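Local coordinates for protein enoyl-CoA Hydratase (Thermus thermophilus, PDB 1UIY) that probably catalyses the reversible hydration of (2E)-enoyl-CoA to (3S)-3-hydroxyacyl-CoA, a step of fatty-acid beta-oxidation, at residues A34-E39 with F87-T92; F56-D61 with P104-G109; E124-Y129 with G161-A166; A199-R204 with T235-E240. All coordinates share one frame; numbering follows the deposited sequence.

Interaction 1 of 4, residues A34-E39 with F87-T92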
loop_
_atom_site.group_PDB
_atom_site.type_symbol
_atom_site.label_atom_id
_atom_site.label_comp_id
_atom_site.label_asym_id
_atom_site.label_seq_id
_atom_site.Cartn_x
_atom_site.Cartn_y
_atom_site.Cartn_z
ATOM N N ALA A 34 10.215 -25.591 19.016
ATOM C CA ALA A 34 10.090 -26.708 18.089
ATOM C C ALA A 34 10.334 -26.245 16.656
ATOM O O ALA A 34 11.214 -26.767 15.965
ATOM C CB ALA A 34 8.709 -27.325 18.201
ATOM N N LEU A 35 9.547 -25.260 16.222
ATOM C CA LEU A 35 9.658 -24.720 14.874
ATOM C C LEU A 35 11.094 -24.373 14.527
ATOM O O LEU A 35 11.514 -24.514 13.383
ATOM C CB LEU A 35 8.757 -23.493 14.729
ATOM C CG LEU A 35 7.261 -23.809 14.852
ATOM C CD1 LEU A 35 6.451 -22.533 14.937
ATOM C CD2 LEU A 35 6.825 -24.641 13.660
ATOM N N ASP A 36 11.856 -23.930 15.515
ATOM C CA ASP A 36 13.256 -23.597 15.280
ATOM C C ASP A 36 14.043 -24.851 14.961
ATOM O O ASP A 36 14.658 -24.952 13.903
ATOM C CB ASP A 36 13.846 -22.911 16.506
ATOM C CG ASP A 36 13.238 -21.557 16.737
ATOM O OD1 ASP A 36 12.011 -21.436 16.538
ATOM O OD2 ASP A 36 13.972 -20.618 17.113
ATOM N N ASP A 37 14.023 -25.805 15.883
ATOM C CA ASP A 37 14.724 -27.062 15.685
ATOM C C ASP A 37 14.308 -27.597 14.318
ATOM O O ASP A 37 15.137 -27.790 13.427
ATOM C CB ASP A 37 14.327 -28.065 16.771
ATOM C CG ASP A 37 14.628 -27.567 18.177
ATOM O OD1 ASP A 37 14.122 -28.181 19.141
ATOM O OD2 ASP A 37 15.370 -26.570 18.325
ATOM N N LEU A 38 13.007 -27.811 14.159
ATOM C CA LEU A 38 12.453 -28.330 12.922
ATOM C C LEU A 38 12.843 -27.530 11.681
ATOM O O LEU A 38 12.959 -28.090 10.592
ATOM C CB LEU A 38 10.937 -28.404 13.047
ATOM C CG LEU A 38 10.452 -29.356 14.139
ATOM C CD1 LEU A 38 9.034 -29.009 14.547
ATOM C CD2 LEU A 38 10.547 -30.785 13.636
ATOM N N GLU A 39 13.048 -26.227 11.824
ATOM C CA GLU A 39 13.424 -25.443 10.656
ATOM C C GLU A 39 14.882 -25.716 10.329
ATOM O O GLU A 39 15.304 -25.596 9.175
ATOM C CB GLU A 39 13.246 -23.942 10.894
ATOM C CG GLU A 39 13.129 -23.158 9.590
ATOM C CD GLU A 39 13.680 -21.743 9.670
ATOM O OE1 GLU A 39 13.378 -21.018 10.639
ATOM O OE2 GLU A 39 14.413 -21.347 8.739
ATOM N N PHE A 87 1.980 -16.300 16.022
ATOM C CA PHE A 87 1.174 -16.298 14.808
ATOM C C PHE A 87 2.063 -16.015 13.607
ATOM O O PHE A 87 2.096 -16.771 12.640
ATOM C CB PHE A 87 0.105 -15.215 14.893
ATOM C CG PHE A 87 -1.124 -15.634 15.626
ATOM C CD1 PHE A 87 -2.311 -15.846 14.933
ATOM C CD2 PHE A 87 -1.103 -15.831 17.003
ATOM C CE1 PHE A 87 -3.468 -16.252 15.604
ATOM C CE2 PHE A 87 -2.253 -16.238 17.687
ATOM C CZ PHE A 87 -3.436 -16.448 16.987
ATOM N N HIS A 88 2.797 -14.917 13.680
ATOM C CA HIS A 88 3.665 -14.545 12.583
ATOM C C HIS A 88 4.653 -15.646 12.245
ATOM O O HIS A 88 4.790 -16.029 11.079
ATOM C CB HIS A 88 4.411 -13.267 12.920
ATOM C CG HIS A 88 5.263 -12.760 11.803
ATOM N ND1 HIS A 88 6.549 -13.208 11.589
ATOM C CD2 HIS A 88 5.015 -11.843 10.839
ATOM C CE1 HIS A 88 7.058 -12.583 10.542
ATOM N NE2 HIS A 88 6.147 -11.750 10.070
ATOM N N ARG A 89 5.338 -16.159 13.259
ATOM C CA ARG A 89 6.305 -17.222 13.028
ATOM C C ARG A 89 5.690 -18.393 12.273
ATOM O O ARG A 89 6.323 -18.969 11.393
ATOM C CB ARG A 89 6.882 -17.710 14.354
ATOM C CG ARG A 89 7.818 -18.890 14.226
ATOM C CD ARG A 89 8.898 -18.668 13.175
ATOM N NE ARG A 89 9.977 -19.635 13.341
ATOM C CZ ARG A 89 10.921 -19.896 12.441
ATOM N NH1 ARG A 89 10.944 -19.264 11.273
ATOM N NH2 ARG A 89 11.847 -20.807 12.717
ATOM N N VAL A 90 4.453 -18.736 12.617
ATOM C CA VAL A 90 3.757 -19.843 11.977
ATOM C C VAL A 90 3.351 -19.483 10.553
ATOM O O VAL A 90 3.626 -20.221 9.609
ATOM C CB VAL A 90 2.498 -20.238 12.780
ATOM C CG1 VAL A 90 1.864 -21.490 12.195
ATOM C CG2 VAL A 90 2.870 -20.472 14.222
ATOM N N TYR A 91 2.703 -18.337 10.401
ATOM C CA TYR A 91 2.259 -17.885 9.086
ATOM C C TYR A 91 3.453 -17.651 8.156
ATOM O O TYR A 91 3.363 -17.799 6.943
ATOM C CB TYR A 91 1.453 -16.584 9.245
ATOM C CG TYR A 91 0.600 -16.215 8.048
ATOM C CD1 TYR A 91 0.960 -15.162 7.196
ATOM C CD2 TYR A 91 -0.566 -16.920 7.764
ATOM C CE1 TYR A 91 0.174 -14.827 6.092
ATOM C CE2 TYR A 91 -1.357 -16.590 6.667
ATOM C CZ TYR A 91 -0.980 -15.550 5.835
ATOM O OH TYR A 91 -1.751 -15.266 4.735
ATOM N N THR A 92 4.583 -17.310 8.748
ATOM C CA THR A 92 5.790 -17.006 8.009
ATOM C C THR A 92 6.740 -18.175 7.832
ATOM O O THR A 92 7.683 -18.090 7.048
ATOM C CB THR A 92 6.506 -15.838 8.724
ATOM O OG1 THR A 92 5.868 -14.612 8.351
ATOM C CG2 THR A 92 7.973 -15.780 8.396
#

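Interaction 2 of 4, residues F56-D61 with P104-G109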
loop_
_atom_site.group_PDB
_atom_site.type_symbol
_atom_site.label_atom_id
_atom_site.label_comp_id
_atom_site.label_asym_id
_atom_site.label_seq_id
_atom_site.Cartn_x
_atom_site.Cartn_y
_atom_site.Cartn_z
ATOM N N PHE A 56 -8.076 -29.510 19.253
ATOM C CA PHE A 56 -6.871 -29.048 18.580
ATOM C C PHE A 56 -6.309 -27.964 19.497
ATOM O O PHE A 56 -5.146 -28.004 19.896
ATOM C CB PHE A 56 -7.217 -28.442 17.214
ATOM C CG PHE A 56 -6.042 -27.801 16.519
ATOM C CD1 PHE A 56 -5.152 -28.568 15.772
ATOM C CD2 PHE A 56 -5.812 -26.433 16.640
ATOM C CE1 PHE A 56 -4.051 -27.985 15.160
ATOM C CE2 PHE A 56 -4.714 -25.840 16.032
ATOM C CZ PHE A 56 -3.831 -26.619 15.290
ATOM N N SER A 57 -7.158 -26.997 19.825
ATOM C CA SER A 57 -6.785 -25.904 20.713
ATOM C C SER A 57 -8.024 -25.068 20.990
ATOM O O SER A 57 -8.491 -24.318 20.130
ATOM C CB SER A 57 -5.695 -25.036 20.090
ATOM O OG SER A 57 -5.252 -24.060 21.016
ATOM N N ALA A 58 -8.554 -25.211 22.201
ATOM C CA ALA A 58 -9.758 -24.503 22.604
ATOM C C ALA A 58 -10.013 -24.711 24.082
ATOM O O ALA A 58 -10.708 -25.646 24.455
ATOM C CB ALA A 58 -10.950 -25.023 21.806
ATOM N N GLY A 59 -9.462 -23.847 24.925
ATOM C CA GLY A 59 -9.680 -23.999 26.351
ATOM C C GLY A 59 -9.351 -22.763 27.163
ATOM O O GLY A 59 -8.183 -22.481 27.437
ATOM N N ALA A 60 -10.380 -22.026 27.562
ATOM C CA ALA A 60 -10.179 -20.815 28.344
ATOM C C ALA A 60 -9.101 -20.996 29.401
ATOM O O ALA A 60 -9.220 -21.844 30.277
ATOM C CB ALA A 60 -11.487 -20.399 29.009
ATOM N N ASP A 61 -8.041 -20.205 29.306
ATOM C CA ASP A 61 -6.969 -20.276 30.286
ATOM C C ASP A 61 -7.401 -19.417 31.469
ATOM O O ASP A 61 -7.076 -18.230 31.544
ATOM C CB ASP A 61 -5.668 -19.735 29.693
ATOM C CG ASP A 61 -4.500 -19.854 30.651
ATOM O OD1 ASP A 61 -4.565 -19.271 31.754
ATOM O OD2 ASP A 61 -3.514 -20.537 30.298
ATOM N N PRO A 104 -12.015 -29.479 18.359
ATOM C CA PRO A 104 -12.374 -28.059 18.392
ATOM C C PRO A 104 -11.186 -27.105 18.412
ATOM O O PRO A 104 -10.147 -27.393 19.009
ATOM C CB PRO A 104 -13.209 -27.950 19.665
ATOM C CG PRO A 104 -13.847 -29.299 19.762
ATOM C CD PRO A 104 -12.699 -30.216 19.435
ATOM N N ALA A 105 -11.354 -25.969 17.742
ATOM C CA ALA A 105 -10.335 -24.918 17.688
ATOM C C ALA A 105 -11.117 -23.624 17.884
ATOM O O ALA A 105 -11.857 -23.197 16.995
ATOM C CB ALA A 105 -9.626 -24.917 16.334
ATOM N N VAL A 106 -10.964 -23.015 19.053
ATOM C CA VAL A 106 -11.700 -21.805 19.369
ATOM C C VAL A 106 -10.802 -20.668 19.824
ATOM O O VAL A 106 -9.926 -20.857 20.677
ATOM C CB VAL A 106 -12.734 -22.077 20.469
ATOM C CG1 VAL A 106 -13.493 -20.807 20.803
ATOM C CG2 VAL A 106 -13.689 -23.145 20.015
ATOM N N ALA A 107 -11.053 -19.485 19.256
ATOM C CA ALA A 107 -10.284 -18.285 19.560
ATOM C C ALA A 107 -8.817 -18.559 19.231
ATOM O O ALA A 107 -8.508 -19.073 18.156
ATOM C CB ALA A 107 -10.449 -17.911 21.028
ATOM N N GLY A 108 -7.925 -18.226 20.158
ATOM C CA GLY A 108 -6.508 -18.449 19.937
ATOM C C GLY A 108 -6.177 -19.612 19.014
ATOM O O GLY A 108 -5.574 -19.427 17.953
ATOM N N GLY A 109 -6.574 -20.815 19.410
ATOM C CA GLY A 109 -6.294 -21.982 18.599
ATOM C C GLY A 109 -6.833 -21.859 17.187
ATOM O O GLY A 109 -6.175 -22.289 16.237
HETATM O O HOH W 1 -6.902 -22.253 22.569
#

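Interaction 3 of 4, residues E124-Y129 with G161-A166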
loop_
_atom_site.group_PDB
_atom_site.type_symbol
_atom_site.label_atom_id
_atom_site.label_comp_id
_atom_site.label_asym_id
_atom_site.label_seq_id
_atom_site.Cartn_x
_atom_site.Cartn_y
_atom_site.Cartn_z
ATOM N N GLU A 124 -15.914 -33.871 12.283
ATOM C CA GLU A 124 -16.746 -33.594 13.451
ATOM C C GLU A 124 -16.234 -32.432 14.295
ATOM O O GLU A 124 -16.806 -32.111 15.339
ATOM C CB GLU A 124 -16.841 -34.839 14.339
ATOM C CG GLU A 124 -17.372 -36.076 13.638
ATOM C CD GLU A 124 -17.878 -37.120 14.615
ATOM O OE1 GLU A 124 -18.262 -38.222 14.164
ATOM O OE2 GLU A 124 -17.899 -36.836 15.835
ATOM N N ALA A 125 -15.159 -31.803 13.843
ATOM C CA ALA A 125 -14.579 -30.699 14.584
ATOM C C ALA A 125 -15.334 -29.401 14.377
ATOM O O ALA A 125 -16.163 -29.286 13.474
ATOM C CB ALA A 125 -13.123 -30.521 14.185
ATOM N N ARG A 126 -15.049 -28.432 15.241
ATOM C CA ARG A 126 -15.649 -27.109 15.156
ATOM C C ARG A 126 -14.543 -26.052 15.198
ATOM O O ARG A 126 -13.436 -26.304 15.687
ATOM C CB ARG A 126 -16.648 -26.881 16.294
ATOM C CG ARG A 126 -17.995 -27.533 16.048
ATOM C CD ARG A 126 -19.128 -26.588 16.402
ATOM N NE ARG A 126 -20.419 -27.057 15.899
ATOM C CZ ARG A 126 -21.531 -26.324 15.906
ATOM N NH1 ARG A 126 -21.516 -25.087 16.389
ATOM N NH2 ARG A 126 -22.663 -26.825 15.424
ATOM N N LEU A 127 -14.852 -24.870 14.681
ATOM C CA LEU A 127 -13.892 -23.776 14.630
ATOM C C LEU A 127 -14.643 -22.469 14.829
ATOM O O LEU A 127 -15.748 -22.306 14.321
ATOM C CB LEU A 127 -13.209 -23.776 13.263
ATOM C CG LEU A 127 -12.126 -22.755 12.938
ATOM C CD1 LEU A 127 -10.884 -23.039 13.768
ATOM C CD2 LEU A 127 -11.812 -22.836 11.455
ATOM N N GLY A 128 -14.047 -21.542 15.568
ATOM C CA GLY A 128 -14.707 -20.275 15.796
ATOM C C GLY A 128 -13.893 -19.257 16.564
ATOM O O GLY A 128 -13.078 -19.599 17.423
ATOM N N TYR A 129 -14.127 -17.989 16.251
ATOM C CA TYR A 129 -13.428 -16.897 16.905
ATOM C C TYR A 129 -14.428 -16.205 17.815
ATOM O O TYR A 129 -15.208 -15.361 17.381
ATOM C CB TYR A 129 -12.871 -15.947 15.847
ATOM C CG TYR A 129 -12.097 -16.694 14.782
ATOM C CD1 TYR A 129 -12.736 -17.194 13.644
ATOM C CD2 TYR A 129 -10.742 -16.969 14.950
ATOM C CE1 TYR A 129 -12.044 -17.954 12.699
ATOM C CE2 TYR A 129 -10.038 -17.732 14.014
ATOM C CZ TYR A 129 -10.692 -18.225 12.893
ATOM O OH TYR A 129 -10.002 -19.014 11.995
ATOM N N GLY A 161 -19.300 -14.493 16.454
ATOM C CA GLY A 161 -18.446 -15.300 17.301
ATOM C C GLY A 161 -18.883 -16.745 17.280
ATOM O O GLY A 161 -18.447 -17.533 18.108
ATOM N N ARG A 162 -19.740 -17.104 16.329
ATOM C CA ARG A 162 -20.232 -18.477 16.238
ATOM C C ARG A 162 -19.156 -19.485 15.854
ATOM O O ARG A 162 -18.066 -19.124 15.416
ATOM C CB ARG A 162 -21.409 -18.566 15.251
ATOM C CG ARG A 162 -21.082 -18.271 13.794
ATOM C CD ARG A 162 -22.349 -18.018 12.987
ATOM N NE ARG A 162 -22.071 -17.859 11.560
ATOM C CZ ARG A 162 -21.897 -18.871 10.704
ATOM N NH1 ARG A 162 -21.982 -20.132 11.121
ATOM N NH2 ARG A 162 -21.610 -18.621 9.430
ATOM N N LEU A 163 -19.461 -20.758 16.048
ATOM C CA LEU A 163 -18.523 -21.812 15.708
ATOM C C LEU A 163 -19.055 -22.473 14.443
ATOM O O LEU A 163 -20.213 -22.881 14.384
ATOM C CB LEU A 163 -18.417 -22.840 16.848
ATOM C CG LEU A 163 -17.989 -22.350 18.246
ATOM C CD1 LEU A 163 -17.796 -23.537 19.165
ATOM C CD2 LEU A 163 -16.696 -21.571 18.177
ATOM N N VAL A 164 -18.221 -22.555 13.417
ATOM C CA VAL A 164 -18.663 -23.173 12.185
ATOM C C VAL A 164 -18.281 -24.640 12.210
ATOM O O VAL A 164 -17.477 -25.061 13.040
ATOM C CB VAL A 164 -18.047 -22.472 10.948
ATOM C CG1 VAL A 164 -18.662 -21.096 10.776
ATOM C CG2 VAL A 164 -16.548 -22.342 11.116
ATOM N N GLU A 165 -18.876 -25.419 11.313
ATOM C CA GLU A 165 -18.594 -26.839 11.235
ATOM C C GLU A 165 -17.890 -27.170 9.918
ATOM O O GLU A 165 -18.006 -26.434 8.933
ATOM C CB GLU A 165 -19.898 -27.624 11.388
ATOM C CG GLU A 165 -20.756 -27.103 12.546
ATOM C CD GLU A 165 -21.807 -28.098 13.040
ATOM O OE1 GLU A 165 -21.435 -29.061 13.753
ATOM O OE2 GLU A 165 -23.005 -27.906 12.718
ATOM N N ALA A 166 -17.149 -28.275 9.920
ATOM C CA ALA A 166 -16.386 -28.727 8.759
ATOM C C ALA A 166 -16.994 -28.420 7.398
ATOM O O ALA A 166 -16.295 -27.987 6.487
ATOM C CB ALA A 166 -16.119 -30.225 8.870
#

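Interaction 4 of 4, residues A199-R204 with T235-E240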
loop_
_atom_site.group_PDB
_atom_site.type_symbol
_atom_site.label_atom_id
_atom_site.label_comp_id
_atom_site.label_asym_id
_atom_site.label_seq_id
_atom_site.Cartn_x
_atom_site.Cartn_y
_atom_site.Cartn_z
ATOM N N ALA A 199 9.730 -29.421 -5.095
ATOM C CA ALA A 199 10.971 -28.661 -4.870
ATOM C C ALA A 199 11.024 -27.734 -3.655
ATOM O O ALA A 199 10.256 -26.768 -3.553
ATOM C CB ALA A 199 11.303 -27.864 -6.119
ATOM N N PRO A 200 11.959 -27.999 -2.728
ATOM C CA PRO A 200 12.145 -27.208 -1.501
ATOM C C PRO A 200 12.329 -25.719 -1.801
ATOM O O PRO A 200 11.843 -24.859 -1.072
ATOM C CB PRO A 200 13.399 -27.826 -0.875
ATOM C CG PRO A 200 13.345 -29.241 -1.349
ATOM C CD PRO A 200 12.947 -29.088 -2.800
ATOM N N THR A 201 13.052 -25.425 -2.874
ATOM C CA THR A 201 13.290 -24.051 -3.278
ATOM C C THR A 201 11.985 -23.433 -3.751
ATOM O O THR A 201 11.541 -22.410 -3.227
ATOM C CB THR A 201 14.319 -23.986 -4.421
ATOM O OG1 THR A 201 15.631 -24.232 -3.896
ATOM C CG2 THR A 201 14.287 -22.638 -5.097
ATOM N N SER A 202 11.367 -24.064 -4.738
ATOM C CA SER A 202 10.114 -23.567 -5.288
ATOM C C SER A 202 9.031 -23.336 -4.238
ATOM O O SER A 202 8.240 -22.395 -4.351
ATOM C CB SER A 202 9.592 -24.529 -6.354
ATOM O OG SER A 202 10.496 -24.600 -7.442
ATOM N N LEU A 203 9.000 -24.189 -3.218
ATOM C CA LEU A 203 8.002 -24.074 -2.164
ATOM C C LEU A 203 8.188 -22.816 -1.321
ATOM O O LEU A 203 7.282 -21.994 -1.189
ATOM C CB LEU A 203 8.052 -25.309 -1.270
ATOM C CG LEU A 203 7.727 -26.650 -1.931
ATOM C CD1 LEU A 203 7.842 -27.733 -0.893
ATOM C CD2 LEU A 203 6.319 -26.639 -2.521
ATOM N N ARG A 204 9.370 -22.680 -0.747
ATOM C CA ARG A 204 9.690 -21.533 0.081
ATOM C C ARG A 204 9.315 -20.246 -0.651
ATOM O O ARG A 204 8.497 -19.455 -0.179
ATOM C CB ARG A 204 11.191 -21.534 0.381
ATOM C CG ARG A 204 11.641 -20.636 1.521
ATOM C CD ARG A 204 13.114 -20.875 1.766
ATOM N NE ARG A 204 13.415 -22.308 1.687
ATOM C CZ ARG A 204 14.529 -22.823 1.168
ATOM N NH1 ARG A 204 15.474 -22.027 0.676
ATOM N NH2 ARG A 204 14.689 -24.141 1.117
ATOM N N THR A 235 18.727 -22.149 -9.822
ATOM C CA THR A 235 18.754 -22.962 -8.616
ATOM C C THR A 235 18.985 -24.435 -8.903
ATOM O O THR A 235 18.537 -24.961 -9.928
ATOM C CB THR A 235 17.435 -22.847 -7.859
ATOM O OG1 THR A 235 16.389 -23.417 -8.656
ATOM C CG2 THR A 235 17.113 -21.375 -7.569
ATOM N N GLY A 236 19.674 -25.101 -7.983
ATOM C CA GLY A 236 19.939 -26.518 -8.150
ATOM C C GLY A 236 18.686 -27.356 -8.359
ATOM O O GLY A 236 18.625 -28.169 -9.285
ATOM N N ASP A 237 17.678 -27.160 -7.511
ATOM C CA ASP A 237 16.443 -27.921 -7.626
ATOM C C ASP A 237 15.886 -27.873 -9.037
ATOM O O ASP A 237 15.354 -28.865 -9.528
ATOM C CB ASP A 237 15.387 -27.401 -6.655
ATOM C CG ASP A 237 15.871 -27.380 -5.220
ATOM O OD1 ASP A 237 15.023 -27.520 -4.311
ATOM O OD2 ASP A 237 17.092 -27.207 -5.000
ATOM N N LEU A 238 15.993 -26.724 -9.696
ATOM C CA LEU A 238 15.487 -26.637 -11.058
ATOM C C LEU A 238 16.361 -27.518 -11.928
ATOM O O LEU A 238 15.860 -28.251 -12.787
ATOM C CB LEU A 238 15.529 -25.206 -11.586
ATOM C CG LEU A 238 14.822 -25.057 -12.935
ATOM C CD1 LEU A 238 13.381 -25.533 -12.800
ATOM C CD2 LEU A 238 14.865 -23.615 -13.401
ATOM N N ALA A 239 17.675 -27.436 -11.701
ATOM C CA ALA A 239 18.632 -28.242 -12.447
ATOM C C ALA A 239 18.279 -29.704 -12.197
ATOM O O ALA A 239 18.087 -30.471 -13.138
ATOM C CB ALA A 239 20.053 -27.952 -11.979
ATOM N N GLU A 240 18.176 -30.073 -10.922
ATOM C CA GLU A 240 17.832 -31.437 -10.545
ATOM C C GLU A 240 16.548 -31.899 -11.213
ATOM O O GLU A 240 16.508 -32.947 -11.842
ATOM C CB GLU A 240 17.665 -31.541 -9.030
ATOM C CG GLU A 240 17.041 -32.844 -8.561
ATOM C CD GLU A 240 17.739 -34.069 -9.122
ATOM O OE1 GLU A 240 18.944 -34.269 -8.836
ATOM O OE2 GLU A 240 17.078 -34.835 -9.854
#

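Interaction 1 of 4, residues A34-E39 with F87-T92
Leu35 and Val90 mark the nearest backbone approach of two helical segments, with Leu35 CA and Val90 CA 8.2 Å apart. The segment axes run nearly parallel, at 27°, and come no closer than 11.7 Å. Side chains therefore fill the interval. The helices, 25-40 and 73-92, belong to consecutive beta-alpha-beta crossovers of the crotonase fold, leading into strands 46-51 and 97-101. A salt-bridge network of Asp36, Glu39 and Arg89 spans the gap. Arg89 starts with CG anti to the backbone N (chi1 175°) and bends at chi2 (51°), which carries its guanidinium across to helix 25-40. Glu39 OE1 lies at the guanidinium edge, in its plane. It takes a fairly straight bond from Arg89 NH2 of 2.6 Å, through the anti lone pair of OE1, and a weak, bent one from Arg89 NH1 of 3.1 Å. Asp36 OD1 reaches the same edge region more loosely, as a long salt bridge of 3.9 Å to Arg89 NH2. The two acids probably stabilise the positive charge of the guanidinium together. With an alanine here instead of Arg89, both carboxylates would probably lose their shared counter-charge and a gap would be likely to open between the helices. Tyr93 and Pro94, just after helix 73-92, pack on Glu39, and Pro94 also touches Arg89. On another side of that helix, His88 NE2 is hydrogen-bonded to Glu219 of a second subunit. Nearer the Arg89 backbone the contact turns apolar: Leu35 CD1 lies 4.0 Å from Arg89 CG and 4.2 Å from Val90 CG2.

Interaction 2 of 4, residues F56-D61 with P104-G109
Phe56 and Ser57 touch different parts of segment 104-109, while Ala58 points its CB toward it. The Phe56 ring turns its edge to Gly109 O, with CE2 3.8 Å from that oxygen. Ala105 CB meets the ring obliquely, 4.1 Å from Phe56 CD2. Ser57 OG, anti to the backbone N (chi1 -174°), comes alongside Gly109 CA at 3.4 Å. Its hydroxyl is hydrogen-bonded to Asn21 O and also receives a bond from a water. A beta carbon at Gly109 would run into Ser57 O. Ala58 CB packs on Val106 CB at 3.7 Å and more loosely on Pro104.

The backbones are joined by three hydrogen bonds. Pro104 O is gripped twice, by Phe56 N at 3.0 Å and by Ser57 N at 3.1 Å, the latter in the carbonyl plane. Val106 N returns a bond to Ser57 O. Ser57 and Ala105 thus form a single beta bridge. In the crotonase family the corresponding segments supply the oxyanion-hole N-H groups, consistent with Val106 lying about 7 Å from the inferred catalytic Glu131, side chain to side chain.

Phe56 also packs on Leu112 and Ala113 of helix 108-114. The 56-61 loop leads into helix 62-68. Strand 105-106 joins the small sheet through backbone bonds from Ala105 to Arg126 and Gly128.

Interaction 3 of 4, residues E124-Y129 with G161-A166
Arg126 and Glu165, a non-hydrogen-bonded antiparallel pair, leave the same face of the sheet, each with CG anti to its carbonyl carbon. Arg126 then bends at chi2 (-136°), while Glu165 stays extended beyond CG. This swings the guanidinium to the carboxylate, with the two planes 54° apart and Glu165 CG over one guanidinium face. Arg126 NH2 and Glu165 OE2 form a salt bridge of 2.9 Å, but the model is crowded here and the place of NH2 is doubtful. Further back, Arg126 CD rests on Leu163 CB at 3.8 Å. A leucine in place of Arg126 would probably leave Glu165 without its counter-charge and free to turn.

In the backbone, Leu127 and Val164 form an antiparallel hydrogen-bonded pair. Leu127 N donates to Val164 O at 3.1 Å and Val164 N donates to Leu127 O at 2.6 Å. Their side chains point to the other face, where Leu127 CB meets Val164 CG2 at 4.2 Å.

Strand 126-128 is the middle strand of a three-stranded sheet, flanked by 163-165 and 105-106. Val164 packs on Leu157 of helix 151-160, and Leu127 on Ala110 of helix 108-114. Tyr129 touches Leu158 and Leu114 of those helices and leads towards the inferred catalytic Glu131.

Interaction 4 of 4, residues A199-R204 with T235-E240
Asp237 and Thr201 make the close part of this contact between the starts of helices 200-212 and 236-246. Asp237 holds CG beside its backbone N (chi1 -55°), which sends the carboxylate across to the other helix. There OD1 accepts a fairly straight bond of 3.2 Å from Thr201 N, which arrives from above the carboxylate plane. The same oxygen lies against the Pro200 ring at CD. Ala199 CB flanks the aspartate, 4.1 Å from Asp237 CB.

Beside this bonded pair the contact is methyl to methyl alone: Thr201 CG2 and Thr235 CG2 meet tip to tip at 4.0 Å. Thr235 OG1 turns back to its own helix, where it accepts a weak capping bond from Leu238 N, and it is hydrogen-bonded to Val232 O. The solvent side is the loose one: the exposed Arg204 stops short of a salt bridge, with NH2 6.4 Å from Asp237 OD1. Another side of helix 200-212 meets a third subunit, where Ser202 OG is hydrogen-bonded to Phe136 O of that subunit.

The contact is small and mainly polar. A carboxylate serves a backbone N-H in the first turn of helix 200-212, and the positive end of that helix dipole would probably favour its negative charge.

Interactions 2 and 3 are buried and share a sheet: strand 105-106 of one lies beside strand 126-128 of the other, with Ala105 N 2.9 Å from Arg126 O. Backbone hydrogen bonds dominate both, next to the probable active site, and interaction 3 adds an ion pair at its rim. Interaction 1 is only partly buried and joins helices by side chains alone. It touches interaction 2 where Phe87 packs on Gly108. Interaction 4 is also buried and joins helices, but through one carboxylate-to-backbone bond. Its centre is about 37 Å from those of interactions 2 and 3, and it lies across the chain's centre from them, against other subunits.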